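Local coordinates for sulfonate ABC transporter, periplasmic sulfonate-binding protein SsuA (Methylobacillus flagellatus, PDB 3UIF) that probably binds sulfonates in the periplasm and hands them to an ABC transporter for uptake into the cell, at residues 286-289 and 290-294; 152-155 and 156-159. One frame throughout, in Å; residues are numbered along the deposited sequence. Where two conformers were deposited one is given.

Contact 1: 286-289 and 290-294; sequences VAYA and QASGL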
ATOM      1  N   VAL A 286     -11.010   1.522   7.996  1.00 47.90           N
ATOM      2  CA  VAL A 286     -12.426   1.667   7.645  1.00 49.61           C
ATOM      3  C   VAL A 286     -13.077   2.770   8.478  1.00 51.66           C
ATOM      4  O   VAL A 286     -13.914   3.514   7.968  1.00 53.01           O
ATOM      5  CB  VAL A 286     -13.194   0.331   7.713  1.00 49.87           C
ATOM      6  CG1 VAL A 286     -14.693   0.550   7.616  1.00 52.53           C
ATOM      7  CG2 VAL A 286     -12.740  -0.575   6.580  1.00 48.23           C
ATOM      8  N   ALA A 287     -12.665   2.892   9.741  1.00 52.01           N
ATOM      9  CA  ALA A 287     -13.163   3.949  10.639  1.00 54.32           C
ATOM     10  C   ALA A 287     -12.745   5.320  10.140  1.00 54.05           C
ATOM     11  O   ALA A 287     -13.567   6.250  10.138  1.00 55.88           O
ATOM     12  CB  ALA A 287     -12.689   3.739  12.072  1.00 54.53           C
ATOM     13  N   TYR A 288     -11.488   5.445   9.702  1.00 51.98           N
ATOM     14  CA  TYR A 288     -10.938   6.707   9.202  0.70 52.03           C
ATOM     15  C   TYR A 288     -11.565   7.123   7.875  1.00 52.18           C
ATOM     16  O   TYR A 288     -11.757   8.311   7.613  1.00 53.24           O
ATOM     17  CB  TYR A 288      -9.414   6.613   9.061  0.70 50.12           C
ATOM     18  CG  TYR A 288      -8.835   7.443   7.928  0.70 49.43           C
ATOM     19  CD1 TYR A 288      -8.669   6.895   6.646  0.70 48.14           C
ATOM     20  CD2 TYR A 288      -8.461   8.773   8.129  0.70 50.08           C
ATOM     21  CE1 TYR A 288      -8.151   7.647   5.598  0.70 47.67           C
ATOM     22  CE2 TYR A 288      -7.938   9.530   7.093  0.70 49.59           C
ATOM     23  CZ  TYR A 288      -7.786   8.968   5.830  0.70 48.44           C
ATOM     24  OH  TYR A 288      -7.266   9.713   4.797  0.70 48.13           O
ATOM     25  N   ALA A 289     -11.846   6.141   7.020  1.00 51.15           N
ATOM     26  CA  ALA A 289     -12.473   6.425   5.727  1.00 51.48           C
ATOM     27  C   ALA A 289     -13.827   7.121   5.907  1.00 53.95           C
ATOM     28  O   ALA A 289     -14.164   8.057   5.175  1.00 54.72           O
ATOM     29  CB  ALA A 289     -12.635   5.154   4.924  1.00 49.91           C
ATOM     30  N   GLN A 290     -14.597   6.676   6.894  1.00 54.93           N
ATOM     31  CA  GLN A 290     -15.877   7.282   7.173  1.00 57.55           C
ATOM     32  C   GLN A 290     -15.738   8.660   7.831  1.00 58.98           C
ATOM     33  O   GLN A 290     -16.424   9.610   7.435  1.00 60.58           O
ATOM     34  CB  GLN A 290     -16.718   6.353   8.042  1.00 58.99           C
ATOM     35  CG  GLN A 290     -18.142   6.848   8.245  1.00 61.68           C
ATOM     36  CD  GLN A 290     -18.865   6.064   9.310  1.00 63.44           C
ATOM     37  OE1 GLN A 290     -18.284   5.756  10.352  1.00 63.14           O
ATOM     38  NE2 GLN A 290     -20.133   5.725   9.059  1.00 65.02           N
ATOM     39  N   ALA A 291     -14.859   8.767   8.829  1.00 58.40           N
ATOM     40  CA  ALA A 291     -14.670  10.022   9.568  1.00 59.81           C
ATOM     41  C   ALA A 291     -14.162  11.165   8.676  1.00 59.43           C
ATOM     42  O   ALA A 291     -14.647  12.295   8.784  1.00 61.21           O
ATOM     43  CB  ALA A 291     -13.759   9.815  10.774  1.00 59.24           C
ATOM     44  N   SER A 292     -13.218  10.873   7.781  1.00 57.20           N
ATOM     45  CA  SER A 292     -12.754  11.892   6.835  1.00 56.90           C
ATOM     46  C   SER A 292     -13.746  12.169   5.687  1.00 58.10           C
ATOM     47  O   SER A 292     -13.449  12.924   4.752  1.00 58.09           O
ATOM     48  CB  SER A 292     -11.350  11.585   6.308  1.00 54.67           C
ATOM     49  OG  SER A 292     -11.165  10.202   6.060  1.00 53.55           O
ATOM     50  N   GLY A 293     -14.931  11.567   5.778  1.00 59.25           N
ATOM     51  CA  GLY A 293     -15.994  11.779   4.805  1.00 60.59           C
ATOM     52  C   GLY A 293     -15.748  11.236   3.409  1.00 59.11           C
ATOM     53  O   GLY A 293     -16.402  11.670   2.461  1.00 60.19           O
ATOM     54  N   LEU A 294     -14.813  10.294   3.262  1.00 56.86           N
ATOM     55  CA  LEU A 294     -14.643   9.602   1.977  1.00 55.44           C
ATOM     56  C   LEU A 294     -15.811   8.641   1.730  1.00 56.09           C
ATOM     57  O   LEU A 294     -16.102   8.298   0.584  1.00 55.84           O
ATOM     58  CB  LEU A 294     -13.316   8.839   1.911  1.00 52.83           C
ATOM     59  CG  LEU A 294     -11.990   9.587   1.996  1.00 52.70           C
ATOM     60  CD1 LEU A 294     -10.831   8.609   2.081  1.00 49.68           C
ATOM     61  CD2 LEU A 294     -11.797  10.517   0.807  1.00 54.64           C
TER

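Contact 2: 152-155 and 156-159; sequences NVNP and QVGA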
ATOM      1  N   ASN A 152      -3.857  21.615   2.613  1.00 57.58           N
ATOM      2  CA  ASN A 152      -4.145  20.461   1.762  1.00 56.71           C
ATOM      3  C   ASN A 152      -3.559  20.585   0.339  1.00 56.38           C
ATOM      4  O   ASN A 152      -4.139  21.248  -0.529  1.00 57.91           O
ATOM      5  CB  ASN A 152      -5.650  20.151   1.750  1.00 57.54           C
ATOM      6  CG  ASN A 152      -6.010  18.985   0.843  1.00 56.09           C
ATOM      7  OD1 ASN A 152      -5.219  18.060   0.637  1.00 54.30           O
ATOM      8  ND2 ASN A 152      -7.214  19.024   0.294  1.00 56.86           N
ATOM      9  N   VAL A 153      -2.409  19.935   0.127  1.00 54.64           N
ATOM     10  CA  VAL A 153      -1.663  19.972  -1.141  1.00 54.52           C
ATOM     11  C   VAL A 153      -1.054  18.606  -1.487  1.00 52.41           C
ATOM     12  O   VAL A 153      -0.755  17.800  -0.599  1.00 51.35           O
ATOM     13  CB  VAL A 153      -0.511  21.008  -1.109  1.00 55.00           C
ATOM     14  CG1 VAL A 153      -1.049  22.437  -1.113  1.00 57.64           C
ATOM     15  CG2 VAL A 153       0.411  20.774   0.082  1.00 54.05           C
ATOM     16  N   ASN A 154      -0.846  18.340  -2.774  1.00 52.23           N
ATOM     17  CA  ASN A 154      -0.132  17.126  -3.160  1.00 51.26           C
ATOM     18  C   ASN A 154       1.336  17.138  -2.651  1.00 50.28           C
ATOM     19  O   ASN A 154       1.836  18.171  -2.218  1.00 50.83           O
ATOM     20  CB  ASN A 154      -0.231  16.881  -4.672  1.00 51.91           C
ATOM     21  CG  ASN A 154       0.317  18.034  -5.488  1.00 53.24           C
ATOM     22  OD1 ASN A 154       1.523  18.137  -5.709  1.00 53.18           O
ATOM     23  ND2 ASN A 154      -0.574  18.907  -5.948  1.00 55.33           N
ATOM     24  N   PRO A 155       2.018  15.980  -2.680  1.00 49.10           N
ATOM     25  CA  PRO A 155       3.378  15.915  -2.147  1.00 47.64           C
ATOM     26  C   PRO A 155       4.373  16.852  -2.839  1.00 49.15           C
ATOM     27  O   PRO A 155       5.359  17.246  -2.232  1.00 48.87           O
ATOM     28  CB  PRO A 155       3.783  14.464  -2.401  1.00 47.06           C
ATOM     29  CG  PRO A 155       2.489  13.724  -2.522  1.00 48.96           C
ATOM     30  CD  PRO A 155       1.585  14.683  -3.226  1.00 48.40           C
ATOM     31  N   GLN A 156       4.120  17.191  -4.097  1.00 50.67           N
ATOM     32  CA  GLN A 156       5.047  18.026  -4.849  1.00 51.34           C
ATOM     33  C   GLN A 156       4.956  19.493  -4.414  1.00 52.92           C
ATOM     34  O   GLN A 156       5.997  20.129  -4.183  1.00 53.43           O
ATOM     35  CB  GLN A 156       4.860  17.871  -6.369  1.00 52.76           C
ATOM     36  CG  GLN A 156       5.218  16.482  -6.898  1.00 52.46           C
ATOM     37  CD  GLN A 156       4.142  15.438  -6.604  1.00 50.54           C
ATOM     38  OE1 GLN A 156       4.427  14.365  -6.066  1.00 51.79           O
ATOM     39  NE2 GLN A 156       2.900  15.756  -6.946  1.00 52.54           N
ATOM     40  N   VAL A 157       3.727  20.009  -4.291  1.00 54.07           N
ATOM     41  CA  VAL A 157       3.481  21.359  -3.765  1.00 55.04           C
ATOM     42  C   VAL A 157       3.919  21.434  -2.306  1.00 54.36           C
ATOM     43  O   VAL A 157       4.519  22.411  -1.873  1.00 55.29           O
ATOM     44  CB  VAL A 157       1.995  21.770  -3.883  1.00 56.26           C
ATOM     45  CG1 VAL A 157       1.773  23.183  -3.358  1.00 58.04           C
ATOM     46  CG2 VAL A 157       1.526  21.669  -5.326  1.00 58.00           C
ATOM     47  N   GLY A 158       3.620  20.382  -1.556  1.00 52.91           N
ATOM     48  CA  GLY A 158       3.976  20.303  -0.150  1.00 51.99           C
ATOM     49  C   GLY A 158       5.469  20.295   0.078  1.00 51.57           C
ATOM     50  O   GLY A 158       5.951  20.931   1.012  1.00 51.92           O
ATOM     51  N   ALA A 159       6.186  19.563  -0.775  1.00 51.05           N
ATOM     52  CA  ALA A 159       7.642  19.544  -0.782  1.00 50.72           C
ATOM     53  C   ALA A 159       8.192  20.944  -1.096  1.00 52.67           C
ATOM     54  O   ALA A 159       9.031  21.470  -0.358  1.00 53.10           O
ATOM     55  CB  ALA A 159       8.157  18.514  -1.777  1.00 50.14           C
TER

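Contact 1: 286-289 and 290-294
Ser292 folds back on Tyr288, one helical turn earlier, where helix 276-291 ends. Its CB lies 3.5 Å from Tyr288 O and also approaches CE2 of the tyrosine ring. From CB the hydroxyl turns inward: chi1 of 39° sets OG between the backbone N and the carbonyl carbon. OG then donates to Tyr288 O at 2.5 Å. The same oxygen accepts from Ser292 N at 3.0 Å, with a nearly straight N-H angle of 170°, the last bond of the regular i to i-4 pattern. The two donors reach the carbonyl from opposite faces of its plane, so one acceptor is gripped twice by a single residue. OG also sits over a face of the Tyr288 ring, 3.4 Å above the plane and offset toward the rim. This holds for one of two deposited conformers of the tyrosine.

The helix closes in a Schellman motif. Gly293 takes a positive phi of 68°, and its N binds Gln290 O at 3.0 Å. Leu294 N reaches back to Ala289 O at 3.0 Å in a weak, bent bond. Leu294 CB packs against that same oxygen at 3.5 Å. One residue before Ser292, Ala291 N donates to Ala287 O at 3.1 Å. Gln290 is extended beyond CG and leaves the turn: its amide bonds to Arg296 O through NE2 and to Gln298 through OE1. It thus ties the helix end to the chain that follows.

The helix end packs against two others. On helix 77-85, Val286 and Ala289 touch Ile80, and Leu294 touches Leu77. On helix 130-140, Tyr288 meets Leu132, while its OH is hydrogen-bonded to Glu131, which Ser292 also touches.

Contact 2: 152-155 and 156-159
Asn154 OD1 accepts from Val157 N at 3.2 Å and, more weakly, from Gln156 N. Asn154 is therefore the N-cap of helix 155-164. The bond to Val157 is fairly straight at its hydrogen, 164°, but the donor stands above the carbonyl plane of the amide. A chi1 of 58° swings CG over the first turn and so brings OD1 to these two N-H groups. A methyl of Val157 rests against the cap amide, CG2 lying 3.5 Å from Asn154 ND2. The backbone bonds of the helix begin here: Asn154 O accepts from Gly158 N at 2.9 Å, and Pro155 O accepts from Ala159 N at 2.9 Å. With an alanine in place of Asn154, the N-H groups of Gln156 and Val157 would probably lose their side-chain acceptor, and the start of the helix would be less well fixed.

Gln156 bends at chi2 and brings its amide back over the turn. Its plane lies 17° from that of the Asn154 amide. The side chain lies alongside the Pro155 ring, pointing the same way, and OE1 of its amide comes 3.7 Å from Pro155 CB. Pro155 also touches Asp175, and a bound sulfate ion, probably from the crystallisation liquor, lies close to its ring. Asn154 itself also rests on His125.

The turn joins strand 149-151 to its helix, in a beta-alpha-beta crossover that goes on to strand 169-172. Apolar packing completes it. Val153 crosses Val157 at about a right angle, CG1 to CG1 at 3.7 Å, and its CG2 lies 3.6 Å from Gly158 CA.

Overall arrangement
The two contacts are opposite ends of helices. Contact 1 closes helix 276-291, and contact 2 opens helix 155-164. They share no element; their centres are 21 Å apart. Contact 1 is partly buried. It leans on helix 77-85, which follows a strand of the six-stranded sheet, and on helix 130-140, which follows a strand of the five-stranded one. That is consistent with a place where the two lobes of a periplasmic binding protein meet. Contact 2 lies at the surface, at the edge of the five-stranded sheet. At the helix end a serine hydroxyl adds a second donor to a backbone carbonyl. At the helix start a side-chain oxygen serves backbone N-H groups.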